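Local coordinates for protein histidinol dehydrogenase (Elizabethkingia anophelis NUHP1, PDB 6AN0) that probably catalyses the two successive NAD-dependent oxidations that turn L-histidinol into L-histidine, the last step of histidine biosynthesis, using one zinc ion per subunit, at residues 39-44 with 191-196; 59-64 with 163-168; 63-68 with 187-192. One frame throughout, in Å; residues are numbered along the deposited sequence.

Interaction 1. Residues 39-44 with 191-196; sequences LTVFED and GGIQAI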
loop_
_atom_site.group_PDB
_atom_site.type_symbol
_atom_site.label_atom_id
_atom_site.label_comp_id
_atom_site.label_asym_id
_atom_site.label_seq_id
_atom_site.Cartn_x
_atom_site.Cartn_y
_atom_site.Cartn_z
ATOM N N LEU A 39 -2.560 12.769 -19.654
ATOM C CA LEU A 39 -4.011 12.901 -19.719
ATOM C C LEU A 39 -4.510 12.852 -21.162
ATOM O O LEU A 39 -5.586 12.309 -21.436
ATOM C CB LEU A 39 -4.448 14.203 -19.035
ATOM C CG LEU A 39 -4.370 14.215 -17.497
ATOM C CD1 LEU A 39 -4.874 15.557 -16.967
ATOM C CD2 LEU A 39 -5.174 13.063 -16.922
ATOM N N THR A 40 -3.741 13.414 -22.097
ATOM C CA THR A 40 -4.122 13.344 -23.509
ATOM C C THR A 40 -4.142 11.898 -24.007
ATOM O O THR A 40 -5.081 11.489 -24.699
ATOM C CB THR A 40 -3.175 14.190 -24.357
ATOM O OG1 THR A 40 -3.283 15.560 -23.959
ATOM C CG2 THR A 40 -3.524 14.084 -25.844
ATOM N N VAL A 41 -3.113 11.113 -23.670
ATOM C CA VAL A 41 -3.114 9.703 -24.066
ATOM C C VAL A 41 -4.287 8.972 -23.427
ATOM O O VAL A 41 -4.967 8.166 -24.076
ATOM C CB VAL A 41 -1.779 9.030 -23.694
ATOM C CG1 VAL A 41 -1.797 7.550 -24.114
ATOM C CG2 VAL A 41 -0.611 9.757 -24.342
ATOM N N PHE A 42 -4.528 9.227 -22.139
ATOM C CA PHE A 42 -5.641 8.578 -21.449
ATOM C C PHE A 42 -6.980 8.910 -22.114
ATOM O O PHE A 42 -7.851 8.039 -22.237
ATOM C CB PHE A 42 -5.654 8.989 -19.967
ATOM C CG PHE A 42 -4.614 8.275 -19.109
ATOM C CD1 PHE A 42 -4.617 8.440 -17.732
ATOM C CD2 PHE A 42 -3.646 7.446 -19.676
ATOM C CE1 PHE A 42 -3.673 7.797 -16.929
ATOM C CE2 PHE A 42 -2.705 6.793 -18.886
ATOM C CZ PHE A 42 -2.726 6.966 -17.494
ATOM N N GLU A 43 -7.168 10.167 -22.533
ATOM C CA GLU A 43 -8.400 10.540 -23.228
ATOM C C GLU A 43 -8.550 9.763 -24.533
ATOM O O GLU A 43 -9.645 9.284 -24.859
ATOM C CB GLU A 43 -8.411 12.047 -23.498
ATOM N N ASP A 44 -7.452 9.624 -25.288
ATOM C CA ASP A 44 -7.469 8.829 -26.512
ATOM C C ASP A 44 -7.788 7.363 -26.224
ATOM O O ASP A 44 -8.538 6.726 -26.976
ATOM C CB ASP A 44 -6.123 8.951 -27.230
ATOM C CG ASP A 44 -5.936 10.298 -27.926
ATOM O OD1 ASP A 44 -6.942 10.972 -28.222
ATOM O OD2 ASP A 44 -4.773 10.677 -28.190
ATOM N N GLY A 191 3.252 -0.667 -25.041
ATOM C CA GLY A 191 4.188 -0.055 -24.122
ATOM C C GLY A 191 3.744 1.337 -23.711
ATOM O O GLY A 191 2.728 1.855 -24.178
ATOM N N GLY A 192 4.543 1.928 -22.823
ATOM C CA GLY A 192 4.465 3.357 -22.545
ATOM C C GLY A 192 3.173 3.789 -21.866
ATOM O O GLY A 192 2.496 3.015 -21.189
ATOM N N ILE A 193 2.851 5.079 -22.046
ATOM C CA ILE A 193 1.649 5.635 -21.426
ATOM C C ILE A 193 0.408 4.892 -21.909
ATOM O O ILE A 193 -0.511 4.613 -21.126
ATOM C CB ILE A 193 1.535 7.148 -21.705
ATOM C CG1 ILE A 193 2.751 7.915 -21.171
ATOM C CG2 ILE A 193 0.268 7.713 -21.049
ATOM C CD1 ILE A 193 2.796 9.391 -21.695
ATOM N N GLN A 194 0.360 4.560 -23.207
ATOM C CA GLN A 194 -0.838 3.934 -23.757
ATOM C C GLN A 194 -1.087 2.552 -23.161
ATOM O O GLN A 194 -2.248 2.177 -22.953
ATOM C CB GLN A 194 -0.766 3.879 -25.297
ATOM C CG GLN A 194 0.447 3.114 -25.915
ATOM C CD GLN A 194 1.705 3.980 -26.075
ATOM O OE1 GLN A 194 1.809 5.064 -25.502
ATOM N NE2 GLN A 194 2.668 3.489 -26.858
ATOM N N ALA A 195 -0.030 1.794 -22.843
ATOM C CA ALA A 195 -0.228 0.518 -22.160
ATOM C C ALA A 195 -0.812 0.720 -20.768
ATOM O O ALA A 195 -1.740 0.006 -20.365
ATOM C CB ALA A 195 1.087 -0.265 -22.072
ATOM N N ILE A 196 -0.268 1.678 -20.009
ATOM C CA ILE A 196 -0.807 1.959 -18.675
ATOM C C ILE A 196 -2.265 2.394 -18.781
ATOM O O ILE A 196 -3.111 1.997 -17.965
ATOM C CB ILE A 196 0.053 3.028 -17.964
ATOM C CG1 ILE A 196 1.496 2.543 -17.778
ATOM C CG2 ILE A 196 -0.570 3.432 -16.625
ATOM C CD1 ILE A 196 1.597 1.160 -17.108
#
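The ring of Phe42 meets Ile193 and Ile196 across this helix pair with its outer atoms. The carbonyl oxygen of Ile193 lies in the plane of the ring at its edge, 3.8 Å from Phe42 CE2. Two methyls come in obliquely: CG2 of Ile193, also 3.8 Å from Phe42 CE2, and CG2 of Ile196, 4.2 Å from Phe42 CZ. That Ile193 methyl is shared, since Val41, on the helix of Phe42, also packs on it, with Val41 CB to Ile193 CG2 at 3.6 Å. Val41 CG1, anti to the backbone N (chi1 180°), extends toward the second helix and touches Gln194 CA at 3.8 Å and the Gln194 CB beyond it. The Val41 and Gln194 CA atoms are the nearest pair, 6.2 Å apart, and the two short axes approach to 9.1 Å at a crossing angle of -52°. All five touching residues are buried, and the side chains meet through carbon atoms, apart from the Ile193 oxygen at the ring edge. Gln194 belongs to the predicted NAD(+) site, so Val41 packs against the base of a residue that probably binds the cofactor. Helix 218-227 touches Phe42, Ile193 and Ile196, Phe201 meets the Phe42 ring edge-to-face, and Tyr56 of helix 50-61 touches both Val41 and Gln194, so that helices 35-48 and 192-201 pack together with two further helices beside them.

Interaction 2. Residues 59-64 with 163-168; sequences KFDKAY and TPPDES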
loop_
_atom_site.group_PDB
_atom_site.type_symbol
_atom_site.label_atom_id
_atom_site.label_comp_id
_atom_site.label_asym_id
_atom_site.label_seq_id
_atom_site.Cartn_x
_atom_site.Cartn_y
_atom_site.Cartn_z
ATOM N N LYS A 59 3.157 5.013 -33.624
ATOM C CA LYS A 59 3.895 6.265 -33.490
ATOM C C LYS A 59 5.184 6.075 -32.702
ATOM O O LYS A 59 6.228 6.614 -33.074
ATOM C CB LYS A 59 3.010 7.319 -32.819
ATOM C CG LYS A 59 3.735 8.633 -32.536
ATOM C CD LYS A 59 2.762 9.775 -32.206
ATOM C CE LYS A 59 3.499 10.996 -31.669
ATOM N NZ LYS A 59 2.620 12.189 -31.484
ATOM N N PHE A 60 5.125 5.350 -31.587
ATOM C CA PHE A 60 6.275 5.301 -30.694
ATOM C C PHE A 60 7.109 4.038 -30.833
ATOM O O PHE A 60 8.329 4.106 -30.674
ATOM C CB PHE A 60 5.811 5.486 -29.243
ATOM C CG PHE A 60 5.307 6.875 -28.969
ATOM C CD1 PHE A 60 3.951 7.148 -28.965
ATOM C CD2 PHE A 60 6.196 7.919 -28.769
ATOM C CE1 PHE A 60 3.484 8.447 -28.741
ATOM C CE2 PHE A 60 5.739 9.219 -28.543
ATOM C CZ PHE A 60 4.381 9.482 -28.528
ATOM N N ASP A 61 6.496 2.903 -31.163
ATOM C CA ASP A 61 7.239 1.665 -31.361
ATOM C C ASP A 61 7.594 1.411 -32.819
ATOM O O ASP A 61 8.350 0.477 -33.101
ATOM C CB ASP A 61 6.442 0.479 -30.809
ATOM C CG ASP A 61 6.147 0.621 -29.325
ATOM O OD1 ASP A 61 7.031 1.097 -28.577
ATOM O OD2 ASP A 61 5.028 0.278 -28.905
ATOM N N LYS A 62 7.072 2.222 -33.743
ATOM C CA LYS A 62 7.304 2.066 -35.177
ATOM C C LYS A 62 6.873 0.691 -35.671
ATOM O O LYS A 62 7.495 0.122 -36.573
ATOM C CB LYS A 62 8.767 2.322 -35.557
ATOM C CG LYS A 62 9.366 3.574 -34.974
ATOM C CD LYS A 62 8.568 4.804 -35.343
ATOM C CE LYS A 62 9.309 6.058 -34.918
ATOM N NZ LYS A 62 8.486 7.284 -35.093
ATOM N N ALA A 63 5.805 0.152 -35.095
ATOM C CA ALA A 63 5.232 -1.111 -35.531
ATOM C C ALA A 63 3.748 -0.906 -35.784
ATOM O O ALA A 63 3.037 -0.399 -34.916
ATOM C CB ALA A 63 5.447 -2.216 -34.486
ATOM N N TYR A 64 3.289 -1.283 -36.975
ATOM C CA TYR A 64 1.878 -1.199 -37.335
ATOM C C TYR A 64 1.298 -2.592 -37.118
ATOM O O TYR A 64 1.496 -3.489 -37.934
ATOM C CB TYR A 64 1.719 -0.719 -38.779
ATOM C CG TYR A 64 0.334 -0.230 -39.158
ATOM C CD1 TYR A 64 -0.783 -0.556 -38.397
ATOM C CD2 TYR A 64 0.146 0.566 -40.295
ATOM C CE1 TYR A 64 -2.047 -0.108 -38.751
ATOM C CE2 TYR A 64 -1.112 1.015 -40.653
ATOM C CZ TYR A 64 -2.203 0.675 -39.883
ATOM O OH TYR A 64 -3.454 1.123 -40.238
ATOM N N THR A 163 3.854 -5.435 -22.864
ATOM C CA THR A 163 5.265 -5.196 -23.153
ATOM C C THR A 163 5.364 -4.788 -24.613
ATOM O O THR A 163 4.658 -5.371 -25.448
ATOM C CB THR A 163 6.108 -6.452 -22.841
ATOM O OG1 THR A 163 7.512 -6.162 -22.951
ATOM C CG2 THR A 163 5.759 -7.608 -23.757
ATOM N N PRO A 164 6.156 -3.773 -24.953
ATOM C CA PRO A 164 6.069 -3.176 -26.301
ATOM C C PRO A 164 6.796 -4.007 -27.343
ATOM O O PRO A 164 7.829 -4.629 -27.056
ATOM C CB PRO A 164 6.729 -1.803 -26.126
ATOM C CG PRO A 164 7.604 -1.947 -24.922
ATOM C CD PRO A 164 6.908 -2.919 -24.012
ATOM N N PRO A 165 6.286 -4.034 -28.572
ATOM C CA PRO A 165 6.965 -4.752 -29.654
ATOM C C PRO A 165 8.172 -3.991 -30.177
ATOM O O PRO A 165 8.299 -2.773 -30.021
ATOM C CB PRO A 165 5.887 -4.845 -30.740
ATOM C CG PRO A 165 5.080 -3.581 -30.532
ATOM C CD PRO A 165 5.027 -3.415 -29.022
ATOM N N ASP A 166 9.058 -4.730 -30.837
ATOM C CA ASP A 166 10.089 -4.069 -31.617
ATOM C C ASP A 166 9.487 -3.625 -32.956
ATOM O O ASP A 166 8.287 -3.782 -33.204
ATOM C CB ASP A 166 11.318 -4.969 -31.757
ATOM C CG ASP A 166 11.078 -6.216 -32.608
ATOM O OD1 ASP A 166 10.065 -6.322 -33.331
ATOM O OD2 ASP A 166 11.948 -7.109 -32.556
ATOM N N GLU A 167 10.313 -3.054 -33.832
ATOM C CA GLU A 167 9.780 -2.485 -35.067
ATOM C C GLU A 167 9.210 -3.545 -36.000
ATOM O O GLU A 167 8.460 -3.203 -36.919
ATOM C CB GLU A 167 10.855 -1.667 -35.786
ATOM C CG GLU A 167 11.418 -0.548 -34.916
ATOM C CD GLU A 167 12.009 0.604 -35.711
ATOM O OE1 GLU A 167 11.919 0.587 -36.954
ATOM O OE2 GLU A 167 12.552 1.537 -35.080
ATOM N N SER A 168 9.528 -4.814 -35.781
ATOM C CA SER A 168 8.968 -5.889 -36.583
ATOM C C SER A 168 7.730 -6.506 -35.951
ATOM O O SER A 168 7.197 -7.484 -36.490
ATOM C CB SER A 168 10.027 -6.966 -36.819
ATOM O OG SER A 168 11.183 -6.402 -37.411
HETATM O O HOH W 1 9.904 -0.537 -31.141
#
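A single water joins Asp61 to Pro165 through their backbones, and it is the polar link of a contact with no direct hydrogen bond between the segments. The water donates to Asp61 O at 2.7 Å and to Pro165 O at 3.0 Å, thereby reconciling two acceptors that could not pair with each other. Alongside the water bridge the carboxylate of Asp61 rests on proline carbons: OD1 lies 3.8 Å from Pro164 CB, and OD2 lies 3.7 Å from Pro165 CD. CG is anti to the carbonyl carbon of Asp61 (chi1 -59°), which sends the carboxylate to the prolines; the Asp61 and Pro165 side chains cross at about a right angle. Lys62, with positive phi (57°), is the first residue after the helix to leave helical phi/psi. On the other side, residues 163-168 run from the end of strand 158-163 into the loop before helix 173-181, where Asp166 OD1 accepts from Ser168 N in an Asx turn and also from the backbone N of Asn170. The contact therefore sets the C-terminal end of a helix against the loop leaving a strand. Lys62 and Glu167 lie side by side, pointing the same way, and touch through their stems, with Lys62 CB 3.7 Å from Glu167 CD. The ammonium group is turned back by a bend at chi2 (-56°) and instead donates to the backbone, Lys62 NZ to Lys59 O at 3.1 Å. Ala63 is buried, and its CB lies 3.5 Å from Asp166 O and, more loosely, 4.2 Å from Pro165 CG. Pro164 and Asp61 are close to Tyr132 and Gln194 respectively, both of the predicted NAD(+) site.

Interaction 3. Residues 63-68 with 187-192; sequences AYLTDI and IYKAGG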
loop_
_atom_site.group_PDB
_atom_site.type_symbol
_atom_site.label_atom_id
_atom_site.label_comp_id
_atom_site.label_asym_id
_atom_site.label_seq_id
_atom_site.Cartn_x
_atom_site.Cartn_y
_atom_site.Cartn_z
ATOM N N ALA A 63 5.805 0.152 -35.095
ATOM C CA ALA A 63 5.232 -1.111 -35.531
ATOM C C ALA A 63 3.748 -0.906 -35.784
ATOM O O ALA A 63 3.037 -0.399 -34.916
ATOM C CB ALA A 63 5.447 -2.216 -34.486
ATOM N N TYR A 64 3.289 -1.283 -36.975
ATOM C CA TYR A 64 1.878 -1.199 -37.335
ATOM C C TYR A 64 1.298 -2.592 -37.118
ATOM O O TYR A 64 1.496 -3.489 -37.934
ATOM C CB TYR A 64 1.719 -0.719 -38.779
ATOM C CG TYR A 64 0.334 -0.230 -39.158
ATOM C CD1 TYR A 64 -0.783 -0.556 -38.397
ATOM C CD2 TYR A 64 0.146 0.566 -40.295
ATOM C CE1 TYR A 64 -2.047 -0.108 -38.751
ATOM C CE2 TYR A 64 -1.112 1.015 -40.653
ATOM C CZ TYR A 64 -2.203 0.675 -39.883
ATOM O OH TYR A 64 -3.454 1.123 -40.238
ATOM N N LEU A 65 0.599 -2.778 -36.004
ATOM C CA LEU A 65 0.070 -4.088 -35.660
ATOM C C LEU A 65 -1.324 -4.293 -36.232
ATOM O O LEU A 65 -2.094 -3.345 -36.406
ATOM C CB LEU A 65 0.012 -4.265 -34.147
ATOM C CG LEU A 65 1.316 -4.243 -33.365
ATOM C CD1 LEU A 65 0.989 -4.394 -31.893
ATOM C CD2 LEU A 65 2.215 -5.356 -33.859
ATOM N N THR A 66 -1.642 -5.554 -36.529
ATOM C CA THR A 66 -3.025 -5.948 -36.771
ATOM C C THR A 66 -3.684 -6.458 -35.496
ATOM O O THR A 66 -4.820 -6.083 -35.193
ATOM C CB THR A 66 -3.106 -7.028 -37.845
ATOM O OG1 THR A 66 -2.339 -6.627 -38.986
ATOM C CG2 THR A 66 -4.552 -7.228 -38.268
ATOM N N ASP A 67 -2.976 -7.288 -34.734
ATOM C CA ASP A 67 -3.476 -7.854 -33.486
ATOM C C ASP A 67 -2.649 -7.339 -32.319
ATOM O O ASP A 67 -1.416 -7.322 -32.384
ATOM C CB ASP A 67 -3.437 -9.385 -33.520
ATOM C CG ASP A 67 -4.390 -9.967 -34.544
ATOM O OD1 ASP A 67 -5.571 -9.561 -34.557
ATOM O OD2 ASP A 67 -3.953 -10.820 -35.342
ATOM N N ILE A 68 -3.330 -6.919 -31.255
ATOM C CA ILE A 68 -2.638 -6.478 -30.045
ATOM C C ILE A 68 -2.181 -7.672 -29.213
ATOM O O ILE A 68 -1.131 -7.618 -28.556
ATOM C CB ILE A 68 -3.555 -5.538 -29.242
ATOM C CG1 ILE A 68 -3.828 -4.264 -30.054
ATOM C CG2 ILE A 68 -2.963 -5.214 -27.852
ATOM C CD1 ILE A 68 -5.070 -3.504 -29.620
ATOM N N ILE A 187 -1.249 -11.713 -22.936
ATOM C CA ILE A 187 -0.029 -10.958 -23.204
ATOM C C ILE A 187 -0.296 -10.033 -24.380
ATOM O O ILE A 187 -0.755 -10.487 -25.436
ATOM C CB ILE A 187 1.155 -11.898 -23.502
ATOM C CG1 ILE A 187 1.329 -12.917 -22.364
ATOM C CG2 ILE A 187 2.436 -11.111 -23.747
ATOM C CD1 ILE A 187 2.397 -13.957 -22.657
ATOM N N TYR A 188 0.004 -8.747 -24.200
ATOM C CA TYR A 188 -0.365 -7.717 -25.154
ATOM C C TYR A 188 0.858 -6.928 -25.596
ATOM O O TYR A 188 1.695 -6.533 -24.774
ATOM C CB TYR A 188 -1.417 -6.778 -24.549
ATOM C CG TYR A 188 -2.618 -7.542 -24.062
ATOM C CD1 TYR A 188 -2.809 -7.785 -22.705
ATOM C CD2 TYR A 188 -3.527 -8.079 -24.962
ATOM C CE1 TYR A 188 -3.911 -8.501 -22.262
ATOM C CE2 TYR A 188 -4.625 -8.791 -24.528
ATOM C CZ TYR A 188 -4.808 -9.006 -23.180
ATOM O OH TYR A 188 -5.906 -9.720 -22.754
ATOM N N LYS A 189 0.930 -6.679 -26.900
ATOM C CA LYS A 189 1.994 -5.882 -27.509
ATOM C C LYS A 189 1.651 -4.409 -27.311
ATOM O O LYS A 189 0.964 -3.799 -28.130
ATOM C CB LYS A 189 2.130 -6.216 -28.985
ATOM C CG LYS A 189 2.462 -7.669 -29.285
ATOM C CD LYS A 189 2.468 -7.895 -30.799
ATOM C CE LYS A 189 2.768 -9.340 -31.142
ATOM N NZ LYS A 189 2.914 -9.550 -32.615
ATOM N N ALA A 190 2.138 -3.830 -26.216
ATOM C CA ALA A 190 1.832 -2.440 -25.889
ATOM C C ALA A 190 2.845 -1.927 -24.882
ATOM O O ALA A 190 3.228 -2.651 -23.957
ATOM C CB ALA A 190 0.421 -2.290 -25.302
ATOM N N GLY A 191 3.252 -0.667 -25.041
ATOM C CA GLY A 191 4.188 -0.055 -24.122
ATOM C C GLY A 191 3.744 1.337 -23.711
ATOM O O GLY A 191 2.728 1.855 -24.178
ATOM N N GLY A 192 4.543 1.928 -22.823
ATOM C CA GLY A 192 4.465 3.357 -22.545
ATOM C C GLY A 192 3.173 3.789 -21.866
ATOM O O GLY A 192 2.496 3.015 -21.189
HETATM O O HOH W 2 0.467 -8.990 -33.478
#
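Lys189 points its CB toward the loop of residues 63-68, where that atom lies 3.6 Å from both Leu65 CD1 and Ile68 O. CG, next along the chain, remains beside Ile68 O. CD lies beside both methyls of Leu65, 4.0 Å from each of Leu65 CD1 and CD2, the two side chains crossing at a slant. Beyond CG the lysine is extended, and this straight course carries NZ along the loop to a water, which accepts from Lys189 NZ at 2.7 Å and donates to Asp67 O. NZ also forms a salt bridge with Glu74 OE1 and a hydrogen bond to Gly169 O. Several partners thus hold the amine at the end of a buried stem, and the carboxylate nearby would probably favour its charged form. Lys189 ends strand 186-189, which lies parallel to strand 158-163 with helix 173-181 between them in the chain, a beta-alpha-beta unit; against this strand lies the irregular connection between helices 50-61 and 72-79. The direct bond between them is nearly linear: Lys189 N donates to Ile68 O at 2.8 Å, with an angle of 176° at the hydrogen. Ile68 O also receives a CA-H contact from Tyr188. A further backbone hydrogen bond, between Ile187 and Val70, extends the link along the strand. Ile68 CG2 touches Tyr188, 4.0 Å from its CB and oblique to the ring. Leu53 and Ile54 of helix 50-61 also pack against Ile68.

The three contacts lie on one side of the chain's centre. The centres of interactions 2 and 3 are about 7 Å apart, while interaction 1 is about 15 Å from interaction 2 and about 13 Å from interaction 3. Along the chain, helix 35-48 leads to helix 50-61, whose end and following loop supply interactions 2 and 3; these share Ala63 and Tyr64. Their partners are the loop after strand 158-163 and the end of the neighbouring parallel strand 186-189, joined by backbone bonds from Thr163 to Tyr188 and Ala190. Strand 186-189 is followed by helix 192-201, and Gly191 and Gly192 at that junction are common to interactions 1 and 3. The N-terminal helices and loop thus pack against elements that carry or adjoin Tyr132 and Gln194, which probably bind NAD(+).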